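Local coordinates for protein ribonucleoside-diphosphate reductase, alpha chain (Actinobacillus ureae ATCC 25976, PDB 6DQX) that forms the catalytic alpha subunit of a class Id ribonucleotide reductase and probably reduces ribonucleoside diphosphates to deoxyribonucleotides, at residues A336-F339 and A340-R344; V318-S321 and E322-K326; E399-G403 and Y404-N408; Q389-A392 and K393-E397; A256-D260 and V261-K265. One frame throughout, in Å; residues are numbered along the deposited sequence.

Contact 1 (A336-F339 and A340-R344)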
# COMPACT_ATOMS: atom_id res chain seq x y z
N ALA A 336 6.02 6.98 -15.85
CA ALA A 336 7.19 6.35 -16.49
C ALA A 336 7.04 6.36 -18.01
O ALA A 336 8.01 6.58 -18.74
CB ALA A 336 7.37 4.94 -16.00
N HIS A 337 5.83 6.10 -18.49
CA HIS A 337 5.56 6.19 -19.93
C HIS A 337 5.92 7.58 -20.46
O HIS A 337 6.61 7.69 -21.51
CB HIS A 337 4.10 5.87 -20.22
CG HIS A 337 3.70 6.09 -21.64
ND1 HIS A 337 3.95 5.16 -22.62
CD2 HIS A 337 3.13 7.14 -22.26
CE1 HIS A 337 3.53 5.63 -23.78
NE2 HIS A 337 3.02 6.82 -23.59
N ARG A 338 5.49 8.61 -19.73
CA ARG A 338 5.77 10.00 -20.06
C ARG A 338 7.29 10.24 -20.08
O ARG A 338 7.84 10.79 -21.05
CB ARG A 338 5.10 10.95 -19.07
CG ARG A 338 5.39 12.41 -19.34
CD ARG A 338 4.55 13.31 -18.48
NE ARG A 338 5.00 14.69 -18.55
CZ ARG A 338 4.75 15.55 -19.54
NH1 ARG A 338 4.06 15.21 -20.61
NH2 ARG A 338 5.22 16.78 -19.45
N PHE A 339 7.97 9.82 -19.02
CA PHE A 339 9.42 9.99 -18.96
C PHE A 339 10.13 9.36 -20.12
O PHE A 339 10.95 10.02 -20.77
CB PHE A 339 10.02 9.43 -17.65
CG PHE A 339 11.51 9.64 -17.56
CD1 PHE A 339 12.37 8.73 -18.14
CD2 PHE A 339 12.03 10.75 -16.92
CE1 PHE A 339 13.75 8.88 -18.06
CE2 PHE A 339 13.40 10.95 -16.85
CZ PHE A 339 14.26 10.02 -17.43
N ALA A 340 9.86 8.09 -20.37
CA ALA A 340 10.51 7.37 -21.46
C ALA A 340 10.25 8.06 -22.81
O ALA A 340 11.19 8.27 -23.56
CB ALA A 340 10.05 5.94 -21.54
N THR A 341 9.00 8.42 -23.06
CA THR A 341 8.63 9.14 -24.30
C THR A 341 9.45 10.44 -24.51
O THR A 341 9.92 10.72 -25.61
CB THR A 341 7.14 9.47 -24.31
OG1 THR A 341 6.42 8.23 -24.23
CG2 THR A 341 6.75 10.23 -25.63
N ARG A 342 9.59 11.23 -23.45
CA ARG A 342 10.21 12.53 -23.58
C ARG A 342 11.73 12.55 -23.50
O ARG A 342 12.36 13.45 -24.06
CB ARG A 342 9.60 13.48 -22.58
CG ARG A 342 8.10 13.59 -22.74
CD ARG A 342 7.48 14.37 -21.62
NE ARG A 342 7.68 15.81 -21.72
CZ ARG A 342 8.28 16.60 -20.82
NH1 ARG A 342 8.82 16.16 -19.70
NH2 ARG A 342 8.31 17.89 -21.07
N HIS A 343 12.31 11.59 -22.76
CA HIS A 343 13.75 11.56 -22.45
C HIS A 343 14.53 10.52 -23.24
O HIS A 343 15.66 10.78 -23.64
CB HIS A 343 13.97 11.24 -20.95
CG HIS A 343 13.57 12.35 -20.03
ND1 HIS A 343 12.26 12.64 -19.71
CD2 HIS A 343 14.33 13.21 -19.34
CE1 HIS A 343 12.24 13.67 -18.86
NE2 HIS A 343 13.49 14.03 -18.63
N ARG A 344 13.96 9.33 -23.39
CA ARG A 344 14.64 8.18 -23.97
C ARG A 344 16.01 7.92 -23.32
O ARG A 344 17.00 7.64 -24.00
CB ARG A 344 14.76 8.36 -25.49
CG ARG A 344 13.44 8.59 -26.21
CD ARG A 344 13.60 8.48 -27.73
NE ARG A 344 13.82 7.08 -28.08
CZ ARG A 344 12.86 6.17 -28.28
NH1 ARG A 344 11.57 6.49 -28.28
NH2 ARG A 344 13.19 4.92 -28.53
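Phe339 and His343, one helical turn apart, form an offset ring stack with centroids 3.8 Å apart and planes 9° from parallel. Phe339 CE2 sits over the middle of the imidazole, and His343 CB adds a CH-pi contact over the phenyl face. A second stack pairs guanidinium groups: Arg338 lies flat on Arg342, centres 3.9 Å apart. The like charges are answered from outside, Arg338 by Asp285 and Arg342 by Glu286 and Glu399.

All this happens on the last turns of helix 334-343, which Arg344 leaves with a positive phi while its N still bonds to Ala340 O.

Among the hydrogen bonds, two carbonyls take a side-chain donor as well as an amide. Phe339 O receives His343 N at 2.9 Å and His343 ND1 at 3.1 Å; with CG beside the backbone N (chi1 -70°), the imidazole folds back over its own turn, and the ND1 bond fixes its rotation. Thr341 OG1 bonds to His337 O at 2.8 Å. The amide of Thr341 grips that same oxygen from the opposite face of the carbonyl plane.

The apolar side is Ala340, set against Met320, Phe323 and Ile324 of helix 308-327.

Contact 2 (V318-S321 and E322-K326); sequences VVMS and EFIEK. With EDO (1,2-ethanediol), chain F.
Met320 makes the tight side of this contact, lying against Phe323 and Ile324 on the following turn. Its CG stands opposite the backbone N, and a bend at chi2 (57°) swings the sulfur round, so that SD comes within 4.2 Å of Phe323 CD2. SD lies 5.3 Å from the Phe323 ring centroid in an oblique Met-aromatic contact. The chains of Met320 and Ile324 cross at about a right angle, Met320 CG being 4.1 Å from Ile324 CD1. Ile324 also folds back on the backbone, its CG1 3.4 Å from Met320 O. Strand 288-296 adds to the cover, with Cys291 on Met320 and Val289 on Phe323.

The stretch is regular alpha helix in the second half of helix 308-327, with amides 322 to 325 each bonded to the carbonyl four residues back; Ile324 N to Met320 O, at 2.9 Å, is typical.

The side carrying Ser321 and Glu325 is looser. Ser321 OG shares a hydrogen bond of 2.9 Å with O1 of a bound ethanediol, probably from the crystallisation liquor, and Arg344 NH2 also bonds to Ser321 OG. Glu325 is exposed and pairs with Lys328. Val318, by contrast, is buried against Ala63 and Leu67 of helix 52-67, though its CG1 still lies 3.7 Å from the ethanediol O1. Lys326 NZ and Glu322 OE2 form a long salt bridge of 3.8 Å, and a nearby loop holds both: Gly96 N bonds to Glu322 OE1, Leu97 O and Gly100 O to Lys326 NZ.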
# COMPACT_ATOMS: atom_id res chain seq x y z
N VAL A 318 15.95 0.83 -29.24
CA VAL A 318 14.74 0.04 -29.58
C VAL A 318 14.12 -0.65 -28.39
O VAL A 318 12.91 -0.84 -28.35
CB VAL A 318 14.97 -0.99 -30.71
CG1 VAL A 318 15.41 -0.28 -31.94
CG2 VAL A 318 15.95 -2.08 -30.39
N VAL A 319 14.94 -1.02 -27.40
CA VAL A 319 14.44 -1.50 -26.13
C VAL A 319 13.55 -0.45 -25.45
O VAL A 319 12.43 -0.76 -25.01
CB VAL A 319 15.59 -1.97 -25.21
CG1 VAL A 319 15.08 -2.24 -23.79
CG2 VAL A 319 16.27 -3.22 -25.79
N MET A 320 13.99 0.81 -25.42
CA MET A 320 13.15 1.88 -24.89
C MET A 320 11.86 2.07 -25.71
O MET A 320 10.80 2.30 -25.13
CB MET A 320 13.93 3.21 -24.82
CG MET A 320 13.30 4.28 -23.94
SD MET A 320 12.97 3.87 -22.20
CE MET A 320 14.29 2.68 -21.85
N SER A 321 11.95 1.96 -27.03
CA SER A 321 10.74 1.99 -27.85
C SER A 321 9.74 0.88 -27.44
O SER A 321 8.54 1.15 -27.33
CB SER A 321 11.08 1.90 -29.34
OG SER A 321 11.82 3.03 -29.74
N GLU A 322 10.25 -0.31 -27.11
CA GLU A 322 9.38 -1.37 -26.57
C GLU A 322 8.74 -1.00 -25.24
O GLU A 322 7.52 -1.22 -25.05
CB GLU A 322 10.12 -2.71 -26.42
CG GLU A 322 9.22 -3.78 -25.84
CD GLU A 322 9.84 -5.14 -25.81
OE1 GLU A 322 9.84 -5.79 -26.86
OE2 GLU A 322 10.31 -5.55 -24.73
N PHE A 323 9.54 -0.49 -24.30
CA PHE A 323 8.97 -0.05 -23.04
C PHE A 323 7.86 0.97 -23.30
O PHE A 323 6.78 0.87 -22.69
CB PHE A 323 10.00 0.52 -22.05
CG PHE A 323 9.36 1.21 -20.90
CD1 PHE A 323 8.87 0.48 -19.81
CD2 PHE A 323 9.15 2.58 -20.92
CE1 PHE A 323 8.22 1.12 -18.77
CE2 PHE A 323 8.49 3.23 -19.88
CZ PHE A 323 8.03 2.50 -18.80
N ILE A 324 8.12 1.94 -24.16
CA ILE A 324 7.12 2.98 -24.46
C ILE A 324 5.84 2.31 -24.98
O ILE A 324 4.76 2.62 -24.48
CB ILE A 324 7.69 4.06 -25.40
CG1 ILE A 324 8.73 4.91 -24.66
CG2 ILE A 324 6.59 4.98 -25.99
CD1 ILE A 324 9.74 5.58 -25.57
N GLU A 325 5.97 1.41 -25.95
CA GLU A 325 4.79 0.76 -26.58
C GLU A 325 4.00 -0.07 -25.55
O GLU A 325 2.75 -0.03 -25.53
CB GLU A 325 5.21 -0.11 -27.77
CG GLU A 325 4.11 -0.85 -28.53
CD GLU A 325 3.01 0.05 -29.07
OE1 GLU A 325 1.87 -0.45 -29.23
OE2 GLU A 325 3.27 1.25 -29.35
N LYS A 326 4.71 -0.83 -24.73
CA LYS A 326 4.10 -1.68 -23.72
C LYS A 326 3.44 -0.92 -22.59
O LYS A 326 2.36 -1.32 -22.10
CB LYS A 326 5.12 -2.66 -23.12
CG LYS A 326 5.50 -3.79 -24.05
CD LYS A 326 6.37 -4.79 -23.29
CE LYS A 326 6.55 -6.08 -24.06
NZ LYS A 326 7.19 -7.07 -23.14
C1 EDO F . 13.08 2.54 -33.33
O1 EDO F . 12.39 1.81 -32.31
C2 EDO F . 14.30 3.26 -32.79
O2 EDO F . 13.99 3.95 -31.58

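Contact 3 (E399-G403 and Y404-N408); sequences EILKG and YGRRN. With EDO (1,2-ethanediol), chain F.
Leu401 does most of the apolar work, its two methyls gripping different parts of the 404-408 chain. CD1 presses on backbone, 3.4 Å from Asn408 C and 3.5 Å from Arg406 O. CD2 reaches Tyr404 CB at 3.7 Å and also stands over the centre of the Arg406 guanidinium, 3.9 Å from its plane. The carbonyl oxygen Arg406 O is buried here, without a polar partner in the model. Tyr404 leaves the main chain with CG beside its own N (chi1 -77°), and its ring meets Leu401 O at the edge, in plane.

The hydrogen bond across the segments is Tyr404 N to Leu401 O, 2.8 Å and nearly straight, though the donor stands well above the carbonyl plane. It closes a type II beta turn with Lys402 and Gly403 at the corners, Gly403 taking the positive phi that this turn asks of its third residue. Within 404-408, Arg406 NE makes a weak, bent bond of 2.7 Å to Asn408 O, while Arg406 NH2 is held by Thr409 O.

Among the charged groups, Arg407 NH2 donates in the plane of its guanidinium to O2 of an ethanediol at 3.0 Å. Its NE pairs with Asp317 and its NH1 bonds to Gly396 O.

The loop is wedged between helices: Val261 of helix 260-264 touches Ile400, Leu401, Tyr404 and Arg406, Leu385 and Ser388 of helix 367-395 back Arg406, and Arg342 and His343 of helix 334-343 meet Ile400.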
# COMPACT_ATOMS: atom_id res chain seq x y z
N GLU A 399 10.92 14.96 -27.12
CA GLU A 399 10.50 16.32 -26.71
C GLU A 399 11.52 17.08 -25.87
O GLU A 399 11.75 18.25 -26.12
CB GLU A 399 9.15 16.24 -25.98
CG GLU A 399 8.54 17.57 -25.53
CD GLU A 399 7.32 17.39 -24.63
OE1 GLU A 399 6.56 16.42 -24.84
OE2 GLU A 399 7.13 18.22 -23.71
N ILE A 400 12.13 16.43 -24.87
CA ILE A 400 13.10 17.09 -24.01
C ILE A 400 14.35 17.54 -24.77
O ILE A 400 14.99 18.51 -24.41
CB ILE A 400 13.47 16.15 -22.80
CG1 ILE A 400 12.35 16.20 -21.76
CG2 ILE A 400 14.81 16.43 -22.19
CD1 ILE A 400 11.99 17.59 -21.23
N LEU A 401 14.69 16.83 -25.83
CA LEU A 401 15.88 17.11 -26.62
C LEU A 401 15.64 17.86 -27.95
O LEU A 401 16.54 17.89 -28.78
CB LEU A 401 16.60 15.79 -26.90
CG LEU A 401 17.25 15.15 -25.67
CD1 LEU A 401 17.59 13.69 -25.95
CD2 LEU A 401 18.46 15.94 -25.25
N LYS A 402 14.46 18.43 -28.16
CA LYS A 402 14.23 19.21 -29.39
C LYS A 402 15.31 20.28 -29.50
O LYS A 402 15.48 21.09 -28.58
CB LYS A 402 12.83 19.83 -29.40
CG LYS A 402 12.47 20.52 -30.71
CD LYS A 402 10.99 20.88 -30.72
CE LYS A 402 10.69 21.97 -31.72
NZ LYS A 402 9.34 22.51 -31.45
N GLY A 403 16.06 20.24 -30.60
CA GLY A 403 17.15 21.20 -30.86
C GLY A 403 18.50 20.85 -30.26
O GLY A 403 19.46 21.58 -30.48
N TYR A 404 18.56 19.77 -29.48
CA TYR A 404 19.78 19.34 -28.84
C TYR A 404 20.65 18.39 -29.65
O TYR A 404 21.82 18.27 -29.33
CB TYR A 404 19.50 18.72 -27.45
CG TYR A 404 19.22 19.78 -26.39
CD1 TYR A 404 17.95 20.32 -26.24
CD2 TYR A 404 20.22 20.22 -25.55
CE1 TYR A 404 17.69 21.29 -25.27
CE2 TYR A 404 19.97 21.19 -24.58
CZ TYR A 404 18.70 21.71 -24.44
OH TYR A 404 18.42 22.66 -23.49
N GLY A 405 20.10 17.73 -30.67
CA GLY A 405 20.89 16.98 -31.64
C GLY A 405 21.21 15.53 -31.31
O GLY A 405 22.07 14.93 -31.96
N ARG A 406 20.52 14.95 -30.32
CA ARG A 406 20.61 13.52 -30.07
C ARG A 406 19.26 12.96 -29.65
O ARG A 406 18.33 13.72 -29.38
CB ARG A 406 21.69 13.20 -29.04
CG ARG A 406 21.43 13.76 -27.65
CD ARG A 406 22.51 13.27 -26.69
NE ARG A 406 22.19 13.70 -25.33
CZ ARG A 406 22.28 14.94 -24.85
NH1 ARG A 406 22.75 15.95 -25.58
NH2 ARG A 406 21.92 15.19 -23.59
N ARG A 407 19.21 11.64 -29.63
CA ARG A 407 17.99 10.86 -29.38
C ARG A 407 17.72 10.60 -27.88
O ARG A 407 16.56 10.38 -27.49
CB ARG A 407 18.18 9.52 -30.11
CG ARG A 407 17.05 8.50 -30.03
CD ARG A 407 15.94 8.83 -30.98
NE ARG A 407 15.02 7.70 -31.13
CZ ARG A 407 13.75 7.82 -31.47
NH1 ARG A 407 13.22 9.01 -31.72
NH2 ARG A 407 12.99 6.73 -31.55
N ASN A 408 18.79 10.55 -27.08
CA ASN A 408 18.79 10.05 -25.70
C ASN A 408 19.42 11.05 -24.76
O ASN A 408 20.51 11.55 -25.02
CB ASN A 408 19.60 8.78 -25.66
CG ASN A 408 19.18 7.82 -26.75
OD1 ASN A 408 19.87 7.70 -27.78
ND2 ASN A 408 18.02 7.19 -26.58
C1 EDO F . 13.08 2.54 -33.33
O1 EDO F . 12.39 1.81 -32.31
C2 EDO F . 14.30 3.26 -32.79
O2 EDO F . 13.99 3.95 -31.58

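Contact 4 (Q389-A392 and K393-E397); sequences QELA and KRFGE
Leu391 and Phe395 meet one turn apart, Leu391 CD2 lying 3.8 Å from Phe395 CE2; Leu391 is the buried partner. The phenyl group is tucked back over the helix, with CG beside its own backbone N (chi1 -59°), which also brings its CD2 within 3.5 Å of Leu391 O. Arg394 lays its aliphatic CG over the centre of one face of that ring. A looser touch joins Ala392 CB to Glu397 CG at 4.0 Å.

Helix 367-395 ends in this stretch. Phe395 N still bonds to Leu391 O, but the last bond, Gly396 N to Ala392 O at 2.8 Å, is bent to 138° and its donor rises out of the carbonyl plane. Gly396 then breaks away with positive phi and an extended psi, a conformation hardly open to residues with a CB.

On the solvent side Lys393 curls at its end (chi4 52°), and a water bridges it to the helix: the water accepts from Lys393 NZ at 3.1 Å and donates to Gln389 O at 2.8 Å.

Further out, Tyr314 and Asp317 of helix 308-327 back Leu391, with Tyr314 OH also bonded to Glu390 OE1. Beyond the helix end, Glu397 spreads its carboxylate between Gly403 N and Gly405 N, while Arg407 packs on Phe395.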
# COMPACT_ATOMS: atom_id res chain seq x y z
N GLN A 389 23.42 10.65 -31.71
CA GLN A 389 23.26 11.68 -32.77
C GLN A 389 22.72 11.11 -34.08
O GLN A 389 21.81 11.68 -34.66
CB GLN A 389 24.60 12.42 -33.01
CG GLN A 389 25.03 13.29 -31.83
CD GLN A 389 26.49 13.72 -31.89
OE1 GLN A 389 27.28 13.16 -32.63
NE2 GLN A 389 26.84 14.69 -31.09
N GLU A 390 23.24 9.96 -34.53
CA GLU A 390 22.75 9.27 -35.73
C GLU A 390 21.30 8.81 -35.56
O GLU A 390 20.48 8.92 -36.49
CB GLU A 390 23.59 8.03 -36.05
CG GLU A 390 25.05 8.31 -36.39
CD GLU A 390 25.97 7.10 -36.31
OE1 GLU A 390 25.55 5.95 -35.95
OE2 GLU A 390 27.16 7.30 -36.62
N LEU A 391 20.99 8.29 -34.38
CA LEU A 391 19.63 7.90 -34.07
C LEU A 391 18.63 9.06 -34.16
O LEU A 391 17.49 8.85 -34.56
CB LEU A 391 19.54 7.26 -32.68
CG LEU A 391 20.12 5.86 -32.54
CD1 LEU A 391 20.36 5.52 -31.05
CD2 LEU A 391 19.21 4.81 -33.19
N ALA A 392 19.02 10.26 -33.73
CA ALA A 392 18.13 11.42 -33.85
C ALA A 392 17.90 11.81 -35.33
O ALA A 392 16.79 12.20 -35.70
CB ALA A 392 18.69 12.60 -33.07
N LYS A 393 18.94 11.69 -36.14
CA LYS A 393 18.81 11.93 -37.59
C LYS A 393 17.86 10.94 -38.23
O LYS A 393 17.08 11.31 -39.09
CB LYS A 393 20.16 11.84 -38.31
CG LYS A 393 21.09 12.96 -37.97
CD LYS A 393 22.30 13.01 -38.90
CE LYS A 393 23.09 14.30 -38.70
NZ LYS A 393 23.44 14.53 -37.26
N ARG A 394 17.93 9.67 -37.81
CA ARG A 394 17.08 8.63 -38.37
C ARG A 394 15.63 8.68 -37.86
O ARG A 394 14.68 8.57 -38.64
CB ARG A 394 17.67 7.24 -38.12
CG ARG A 394 16.96 6.14 -38.90
CD ARG A 394 17.76 4.84 -38.97
NE ARG A 394 17.76 4.27 -40.33
CZ ARG A 394 18.83 3.85 -41.01
NH1 ARG A 394 18.67 3.35 -42.23
NH2 ARG A 394 20.07 3.88 -40.49
N PHE A 395 15.45 8.85 -36.54
CA PHE A 395 14.14 8.67 -35.90
C PHE A 395 13.53 9.92 -35.24
O PHE A 395 12.39 9.87 -34.81
CB PHE A 395 14.23 7.56 -34.83
CG PHE A 395 14.67 6.22 -35.39
CD1 PHE A 395 13.80 5.47 -36.19
CD2 PHE A 395 15.93 5.72 -35.14
CE1 PHE A 395 14.19 4.25 -36.71
CE2 PHE A 395 16.33 4.50 -35.66
CZ PHE A 395 15.46 3.77 -36.45
N GLY A 396 14.29 10.99 -35.12
CA GLY A 396 13.83 12.24 -34.48
C GLY A 396 14.30 12.38 -33.03
O GLY A 396 14.70 11.39 -32.38
N GLU A 397 14.28 13.63 -32.55
CA GLU A 397 14.62 13.97 -31.16
C GLU A 397 13.34 13.85 -30.35
O GLU A 397 12.27 14.28 -30.78
CB GLU A 397 15.15 15.42 -31.05
CG GLU A 397 16.41 15.70 -31.85
CD GLU A 397 16.65 17.18 -32.12
OE1 GLU A 397 15.68 17.95 -32.28
OE2 GLU A 397 17.83 17.59 -32.17
O HOH W 1 21.45 14.41 -34.94

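Contact 5 (A256-D260 and V261-K265); sequences AGRPD and VYKDK
The Arg258 guanidinium has one face turned to the short helix 260-264, covered by Lys263 CG and the carbonyl carbon of Tyr262; Arg258 NH2 lies 3.9 Å from Lys263 CG. Arg258 NE and NH1 donate to Asn255 O and Met267 O. The Tyr262 ring, turned 36° from the guanidinium, is met obliquely by the proline: Pro259 CG stands 3.7 Å from Tyr262 CD2. Elsewhere the same ring meets His343, and its hydroxyl bonds to Thr409.

Pro259 occupies the N-cap position of this short helix. Its carbonyl takes Tyr262 N at 3.0 Å, with the donor well above the carbonyl plane, and Lys263 N only weakly at 3.4 Å. The following bond is shorter: Asp264 N reaches Asp260 O at 2.7 Å, nearly on the line of the C=O bond. The Asp264 carboxylate bonds through OD2 to Tyr404 OH.

Lys263 ties the helix back to the one before it. Its chain leaves beside the backbone N (chi1 -69°) and then runs extended, crossing Arg258 at a slant, CE passing 3.6 Å from Arg258 O. At the end NZ bonds to the carbonyl O of Ala256, the last residue of helix 251-256, at 2.7 Å; the positive charge there would suit the carbonyl end of that helix. One water bridges two oxygens, donating to both Arg258 O and Asp260 OD1, each 2.7 Å away.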
# COMPACT_ATOMS: atom_id res chain seq x y z
N ALA A 256 25.55 18.71 -10.46
CA ALA A 256 26.61 19.41 -11.21
C ALA A 256 27.06 18.61 -12.45
O ALA A 256 27.52 19.21 -13.47
CB ALA A 256 27.79 19.74 -10.32
N GLY A 257 26.90 17.29 -12.38
CA GLY A 257 27.26 16.40 -13.48
C GLY A 257 26.17 16.07 -14.47
O GLY A 257 26.38 15.21 -15.33
N ARG A 258 24.99 16.70 -14.35
CA ARG A 258 23.92 16.44 -15.31
C ARG A 258 24.27 16.94 -16.70
O ARG A 258 25.01 17.93 -16.84
CB ARG A 258 22.65 17.18 -14.92
CG ARG A 258 22.00 16.65 -13.68
CD ARG A 258 20.85 17.55 -13.29
NE ARG A 258 21.32 18.85 -12.83
CZ ARG A 258 20.55 19.90 -12.54
NH1 ARG A 258 19.23 19.86 -12.71
NH2 ARG A 258 21.11 21.00 -12.09
N PRO A 259 23.70 16.30 -17.74
CA PRO A 259 23.81 16.94 -19.06
C PRO A 259 23.22 18.35 -19.08
O PRO A 259 22.25 18.64 -18.35
CB PRO A 259 22.99 16.02 -19.96
CG PRO A 259 22.08 15.28 -19.07
CD PRO A 259 22.81 15.13 -17.76
N ASP A 260 23.74 19.20 -19.96
CA ASP A 260 23.24 20.57 -20.10
C ASP A 260 21.72 20.67 -20.20
O ASP A 260 21.11 21.58 -19.61
CB ASP A 260 23.87 21.27 -21.30
CG ASP A 260 25.35 21.61 -21.10
OD1 ASP A 260 25.93 21.40 -20.01
OD2 ASP A 260 25.95 22.06 -22.09
N VAL A 261 21.10 19.75 -20.94
CA VAL A 261 19.64 19.79 -21.13
C VAL A 261 18.89 19.80 -19.81
O VAL A 261 17.89 20.52 -19.68
CB VAL A 261 19.11 18.67 -22.05
CG1 VAL A 261 19.37 17.29 -21.44
CG2 VAL A 261 17.62 18.86 -22.34
N TYR A 262 19.36 19.04 -18.81
CA TYR A 262 18.67 19.01 -17.53
C TYR A 262 18.93 20.26 -16.71
O TYR A 262 18.06 20.74 -16.01
CB TYR A 262 19.02 17.76 -16.74
CG TYR A 262 18.48 16.45 -17.32
CD1 TYR A 262 17.39 16.41 -18.20
CD2 TYR A 262 19.03 15.23 -16.93
CE1 TYR A 262 16.88 15.21 -18.69
CE2 TYR A 262 18.54 14.02 -17.42
CZ TYR A 262 17.45 14.02 -18.29
OH TYR A 262 16.91 12.84 -18.73
N LYS A 263 20.14 20.81 -16.83
CA LYS A 263 20.46 22.09 -16.21
C LYS A 263 19.63 23.21 -16.81
O LYS A 263 19.12 24.08 -16.08
CB LYS A 263 21.95 22.39 -16.37
CG LYS A 263 22.83 21.47 -15.55
CD LYS A 263 24.30 21.80 -15.75
CE LYS A 263 25.13 20.91 -14.86
NZ LYS A 263 26.56 21.19 -15.09
N ASP A 264 19.50 23.20 -18.13
CA ASP A 264 18.79 24.23 -18.89
C ASP A 264 17.30 24.31 -18.51
O ASP A 264 16.67 25.38 -18.63
CB ASP A 264 18.84 23.94 -20.39
CG ASP A 264 20.24 24.13 -21.01
OD1 ASP A 264 21.13 24.76 -20.42
OD2 ASP A 264 20.43 23.62 -22.14
N LYS A 265 16.75 23.17 -18.11
CA LYS A 265 15.32 23.01 -17.86
C LYS A 265 14.99 22.73 -16.38
O LYS A 265 13.84 22.37 -16.06
CB LYS A 265 14.80 21.91 -18.80
CG LYS A 265 14.82 22.37 -20.27
CD LYS A 265 14.51 21.28 -21.28
CE LYS A 265 14.47 21.86 -22.70
NZ LYS A 265 13.84 20.95 -23.69
O HOH W 2 26.62 19.61 -18.12

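Overall arrangement
Along the chain the order is contact 5, contact 2, contact 1, contact 4, contact 3, all within the ribonucleotide reductase barrel-domain ranges. Contacts 1 and 2, centres about 10 Å apart, lie on the consecutive helices 334-343 and 308-327, which pack together beside strand 288-296. The 399-408 loop of contact 3 follows helix 367-395, whose end is contact 4, about 9 Å away between centres. That loop touches all four other contacts, spanning the gap to helix 260-264 of contact 5, about 13 Å off. Contacts 2 and 5 are the farthest pair, about 25 Å between centres. Asp317 of helix 308-327 salt-bridges both Arg344, just past helix 334-343, and Arg407 of the loop, beside an ethanediol.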